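Local atomic coordinates of putative hydrolase (PDB entry 3LHO), a protein that probably acts as an iron(II)-dependent dioxygenase of the 2-oxoadipate dioxygenase/decarboxylase family, converting 2-oxoadipate to 2-hydroxyglutarate. Residues A[46-51]-A[98-103]; A[207-212]-A[236-241]. One frame throughout, in Å; residues are numbered along the deposited sequence.

Contact 1: residues A[46-51]-A[98-103]; sequences TFNIAK and ELLVEE. With SO4 (sulfate ion), chain C.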
# COMPACT_ATOMS: atom_id res chain seq x y z
N THR A 46 -4.77 -7.77 1.63
CA THR A 46 -5.65 -8.88 1.21
C THR A 46 -6.31 -9.45 2.45
O THR A 46 -6.21 -8.83 3.54
CB THR A 46 -4.89 -9.96 0.42
OG1 THR A 46 -5.84 -10.86 -0.20
CG2 THR A 46 -3.93 -10.73 1.31
N PHE A 47 -7.03 -10.56 2.29
CA PHE A 47 -7.62 -11.31 3.42
C PHE A 47 -6.94 -12.65 3.60
O PHE A 47 -6.38 -13.19 2.65
CB PHE A 47 -9.10 -11.57 3.16
CG PHE A 47 -9.90 -10.32 2.90
CD1 PHE A 47 -10.25 -9.49 3.92
CD2 PHE A 47 -10.31 -10.01 1.62
CE1 PHE A 47 -11.00 -8.36 3.69
CE2 PHE A 47 -11.05 -8.88 1.39
CZ PHE A 47 -11.39 -8.04 2.43
N ASN A 48 -7.01 -13.23 4.81
CA ASN A 48 -6.43 -14.55 5.04
C ASN A 48 -7.31 -15.73 4.52
O ASN A 48 -7.58 -16.73 5.20
CB ASN A 48 -6.10 -14.70 6.53
CG ASN A 48 -7.35 -14.83 7.36
OD1 ASN A 48 -8.45 -14.42 6.93
ND2 ASN A 48 -7.23 -15.48 8.49
N ILE A 49 -7.77 -15.60 3.28
CA ILE A 49 -8.59 -16.60 2.61
C ILE A 49 -7.60 -17.22 1.58
O ILE A 49 -6.93 -16.47 0.83
CB ILE A 49 -9.82 -15.95 1.91
CG1 ILE A 49 -10.82 -15.42 2.97
CG2 ILE A 49 -10.51 -16.92 0.95
CD1 ILE A 49 -11.97 -14.63 2.47
N ALA A 50 -7.47 -18.55 1.59
CA ALA A 50 -6.41 -19.29 0.88
C ALA A 50 -6.23 -18.80 -0.56
O ALA A 50 -5.11 -18.52 -1.05
CB ALA A 50 -6.73 -20.84 0.89
N LYS A 51 -7.34 -18.67 -1.23
CA LYS A 51 -7.30 -18.26 -2.64
C LYS A 51 -6.47 -16.97 -2.89
O LYS A 51 -5.89 -16.78 -3.99
CB LYS A 51 -8.71 -18.03 -3.17
CG LYS A 51 -8.76 -18.03 -4.71
CD LYS A 51 -10.13 -17.61 -5.32
CE LYS A 51 -11.28 -18.49 -4.93
NZ LYS A 51 -12.57 -18.01 -5.54
N GLU A 98 -2.46 -8.96 5.58
CA GLU A 98 -3.74 -9.64 5.36
C GLU A 98 -4.59 -9.50 6.61
O GLU A 98 -4.10 -9.67 7.69
CB GLU A 98 -3.59 -11.13 5.01
CG GLU A 98 -3.04 -12.00 6.07
CD GLU A 98 -2.89 -13.45 5.62
OE1 GLU A 98 -3.07 -13.83 4.42
OE2 GLU A 98 -2.52 -14.21 6.48
N LEU A 99 -5.87 -9.22 6.40
CA LEU A 99 -6.81 -9.12 7.49
C LEU A 99 -7.19 -10.51 7.98
O LEU A 99 -7.43 -11.43 7.21
CB LEU A 99 -8.07 -8.37 7.01
CG LEU A 99 -9.12 -7.94 8.07
CD1 LEU A 99 -8.63 -6.77 8.90
CD2 LEU A 99 -10.42 -7.57 7.36
N LEU A 100 -7.27 -10.68 9.30
CA LEU A 100 -7.67 -11.95 9.86
C LEU A 100 -9.20 -11.98 9.96
O LEU A 100 -9.79 -11.45 10.89
CB LEU A 100 -7.00 -12.12 11.23
CG LEU A 100 -5.46 -12.00 11.22
CD1 LEU A 100 -4.96 -12.06 12.64
CD2 LEU A 100 -4.84 -13.15 10.40
N VAL A 101 -9.83 -12.61 8.97
CA VAL A 101 -11.28 -12.54 8.80
C VAL A 101 -12.06 -13.11 9.98
O VAL A 101 -13.17 -12.64 10.27
CB VAL A 101 -11.70 -13.20 7.49
CG1 VAL A 101 -13.23 -13.29 7.38
CG2 VAL A 101 -11.07 -12.38 6.33
N GLU A 102 -11.47 -14.07 10.68
CA GLU A 102 -12.11 -14.70 11.82
C GLU A 102 -12.30 -13.75 13.00
O GLU A 102 -12.99 -14.09 13.93
CB GLU A 102 -11.30 -15.91 12.32
CG GLU A 102 -11.16 -17.02 11.29
CD GLU A 102 -10.11 -16.74 10.22
OE1 GLU A 102 -9.28 -15.75 10.38
OE2 GLU A 102 -10.17 -17.50 9.20
N GLU A 103 -11.66 -12.59 12.99
CA GLU A 103 -11.78 -11.69 14.13
C GLU A 103 -13.05 -10.82 14.03
O GLU A 103 -13.27 -10.01 14.89
CB GLU A 103 -10.54 -10.79 14.26
CG GLU A 103 -9.22 -11.58 14.38
CD GLU A 103 -9.03 -12.20 15.75
OE1 GLU A 103 -9.90 -11.99 16.59
OE2 GLU A 103 -8.01 -12.88 15.99
S SO4 C . -10.07 -20.74 2.96
O1 SO4 C . -9.87 -21.04 1.54
O2 SO4 C . -9.02 -19.86 3.48
O3 SO4 C . -11.40 -20.15 3.12
O4 SO4 C . -9.96 -22.00 3.70
O HOH W 1 -10.34 -16.57 6.71

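Contact 2: residues A[207-212]-A[236-241]; sequences LLEQSS and FARRYP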
# COMPACT_ATOMS: atom_id res chain seq x y z
N LEU A 207 13.93 5.70 14.75
CA LEU A 207 14.63 5.24 13.54
C LEU A 207 13.80 5.28 12.24
O LEU A 207 14.21 4.74 11.21
CB LEU A 207 15.20 3.84 13.74
CG LEU A 207 16.08 3.64 14.97
CD1 LEU A 207 16.50 2.18 15.02
CD2 LEU A 207 17.30 4.56 14.96
N LEU A 208 12.65 5.95 12.30
CA LEU A 208 11.74 6.02 11.17
C LEU A 208 10.86 7.25 11.27
O LEU A 208 10.26 7.52 12.32
CB LEU A 208 10.87 4.74 11.08
CG LEU A 208 9.82 4.69 9.96
CD1 LEU A 208 10.52 4.74 8.62
CD2 LEU A 208 8.93 3.42 10.03
N GLU A 209 10.77 8.01 10.18
CA GLU A 209 9.85 9.14 10.10
C GLU A 209 9.04 9.00 8.85
O GLU A 209 9.60 8.71 7.81
CB GLU A 209 10.59 10.47 10.05
CG GLU A 209 11.30 10.86 11.33
CD GLU A 209 12.27 12.03 11.11
OE1 GLU A 209 13.07 12.02 10.16
OE2 GLU A 209 12.23 12.98 11.91
N GLN A 210 7.72 9.23 8.94
CA GLN A 210 6.85 9.13 7.77
C GLN A 210 5.88 10.28 7.73
O GLN A 210 5.53 10.85 8.77
CB GLN A 210 6.09 7.79 7.75
CG GLN A 210 6.97 6.56 7.58
CD GLN A 210 6.19 5.25 7.52
OE1 GLN A 210 5.64 4.80 8.52
NE2 GLN A 210 6.14 4.63 6.35
N SER A 211 5.48 10.65 6.52
CA SER A 211 4.45 11.65 6.30
C SER A 211 3.70 11.22 5.06
O SER A 211 4.15 10.31 4.36
CB SER A 211 5.11 13.02 6.10
OG SER A 211 5.83 13.03 4.88
N SER A 212 2.53 11.82 4.82
CA SER A 212 1.72 11.49 3.66
C SER A 212 0.83 12.63 3.22
O SER A 212 0.45 13.48 4.01
CB SER A 212 0.83 10.24 3.89
OG SER A 212 0.05 10.34 5.08
N PHE A 236 5.96 9.24 2.42
CA PHE A 236 7.38 9.66 2.42
C PHE A 236 8.00 9.07 3.66
O PHE A 236 7.42 9.15 4.73
CB PHE A 236 7.48 11.20 2.38
CG PHE A 236 6.61 11.79 1.30
CD1 PHE A 236 7.10 11.96 0.02
CD2 PHE A 236 5.28 12.10 1.54
CE1 PHE A 236 6.26 12.43 -0.99
CE2 PHE A 236 4.45 12.59 0.52
CZ PHE A 236 4.94 12.73 -0.73
N ALA A 237 9.16 8.45 3.54
CA ALA A 237 9.80 7.83 4.70
C ALA A 237 11.30 8.13 4.73
O ALA A 237 11.99 8.01 3.71
CB ALA A 237 9.58 6.28 4.69
N ARG A 238 11.79 8.52 5.91
CA ARG A 238 13.19 8.57 6.18
C ARG A 238 13.54 7.47 7.19
O ARG A 238 12.98 7.45 8.26
CB ARG A 238 13.60 9.93 6.74
CG ARG A 238 15.11 10.03 7.01
CD ARG A 238 15.58 11.45 7.28
NE ARG A 238 16.96 11.46 7.77
CZ ARG A 238 17.59 12.52 8.28
NH1 ARG A 238 17.00 13.69 8.39
NH2 ARG A 238 18.84 12.40 8.68
N ARG A 239 14.50 6.61 6.84
CA ARG A 239 15.01 5.63 7.78
C ARG A 239 16.38 5.98 8.32
O ARG A 239 17.20 6.61 7.64
CB ARG A 239 15.09 4.26 7.12
CG ARG A 239 13.75 3.72 6.69
CD ARG A 239 13.94 2.42 5.88
NE ARG A 239 12.62 1.97 5.50
CZ ARG A 239 11.74 1.42 6.33
NH1 ARG A 239 12.05 1.16 7.61
NH2 ARG A 239 10.55 1.13 5.88
N TYR A 240 16.63 5.54 9.56
CA TYR A 240 17.88 5.78 10.24
C TYR A 240 18.64 4.50 10.55
O TYR A 240 18.04 3.41 10.62
CB TYR A 240 17.63 6.56 11.52
CG TYR A 240 17.11 7.96 11.29
CD1 TYR A 240 15.78 8.19 10.98
CD2 TYR A 240 17.95 9.06 11.43
CE1 TYR A 240 15.31 9.48 10.78
CE2 TYR A 240 17.48 10.33 11.25
CZ TYR A 240 16.17 10.55 10.93
OH TYR A 240 15.71 11.84 10.75
N PRO A 241 19.97 4.61 10.70
CA PRO A 241 20.77 3.43 11.03
C PRO A 241 20.52 2.91 12.43
O PRO A 241 20.34 3.69 13.37
CB PRO A 241 22.21 3.92 10.90
CG PRO A 241 22.16 5.11 10.08
CD PRO A 241 20.82 5.74 10.31
O HOH W 2 13.91 14.16 8.90

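Contact 1: residues A[46-51]-A[98-103]
Phe47 and Leu99 pair in parallel where strands 39-47 and 93-99, neighbours in the central mixed sheet, run out together. Two backbone bonds close the pair: Leu99 N gives to Thr46 O at 2.9 Å, and Asn48 N to Leu99 O at 3.0 Å.

Beyond the strands the polar work passes to Asn48, centre of an inverse gamma turn. With CG set between backbone N and carbonyl carbon (chi1 71°), its amide is turned toward 101-103, OD1 at Val101 N and ND2 at Glu102. The 3.1 Å bond from Val101 N to Asn48 OD1 is straight at the hydrogen (171°), though the donor stands well above the carbonyl plane. An asparagine suits because one group both accepts and donates; a leucine here would probably leave Val101 N and the Glu102 carboxylate without these mates, freeing the 3-10 turn 101-103 to shift.

The apolar share lies on the Phe47 side, covered by helix 151-159: Leu99 CD2 meets the ring at its edge, 3.8 Å from Phe47 CE1, and Val101 CG2 packs against Phe47 CB. On the other side Glu98 flanks Asn48 CB, its OE1 held by Leu54 N. Glu102 OE1 receives Asn48 ND2 at 2.8 Å on its syn lone pair, in the amide plane, with carboxylate and amide planes 77° apart.

Contact 2: residues A[207-212]-A[236-241]
Glu209 and Tyr240 cross obliquely at the edge of the mixed sheet, where the outermost strand 208-212 runs antiparallel to strand 235-239. The tyrosine hydroxyl donates to Glu209 OE1 at 2.7 Å. That oxygen lies at the ring edge, near the ring plane, while the hydroxyl meets it from above the carboxylate plane; carboxylate and ring planes stand 68° apart. Glu209 CG lies anti to its carbonyl carbon (chi1 -69°), and the extended chain beyond carries OE1 to Tyr240, two residues past its paired residue Arg238. The extended Arg238 chain leads away from strand 208-212, and Tyr240 OH stands 3.0 Å above one face of its guanidinium, toward the rim. A water lies between Glu209 OE1 and Arg238 NH1. A glutamate suits this place because its length reaches the phenol and its carboxylate accepts the proton there.

On the opposite face of the sheet Leu208 and Arg239 lie side by side, pointing the same way. Leu208 CD1 sits over one face of the guanidinium, 4.0 Å from Arg239 NH1, offset toward the rim, while Asp40 pairs with Arg239 NE. Next along, the small methyl of Ala237 packs against Gln210 CG, 3.9 Å from its CB, near the nickel ion bound by His41, His165 and Glu235.

Back on the Glu209 face, Ser211 OG lies 3.5 Å from Phe236 CD2; Asn183 of helix 179-188 takes up the hydroxyl. Paired bonds join Glu209 with Arg238 and Ser211 with Phe236. At the far end Tyr240 N reaches Leu207 O at 3.0 Å, standing 47° out of that carbonyl's plane.

In the fold
Both contacts join neighbouring strands of one seven-stranded mixed sheet, yet their centres lie 28 Å apart and their nearest atoms about 16 Å. Contact 1 is the more buried, at the ends of two parallel inner strands; contact 2 is partly buried, pairing an outermost strand with its antiparallel neighbour. The chemistry follows. In 46-51 with 98-103 the sheet bonding stops after one well-formed pair, and a single amide carries the polar contact into the turns. In 207-212 with 236-241 a regular antiparallel pairing over several residues gains a tyrosine-glutamate bond and arginines on both faces. The nickel ion lies about 4 Å from the side chain of Gln210, in contact 2.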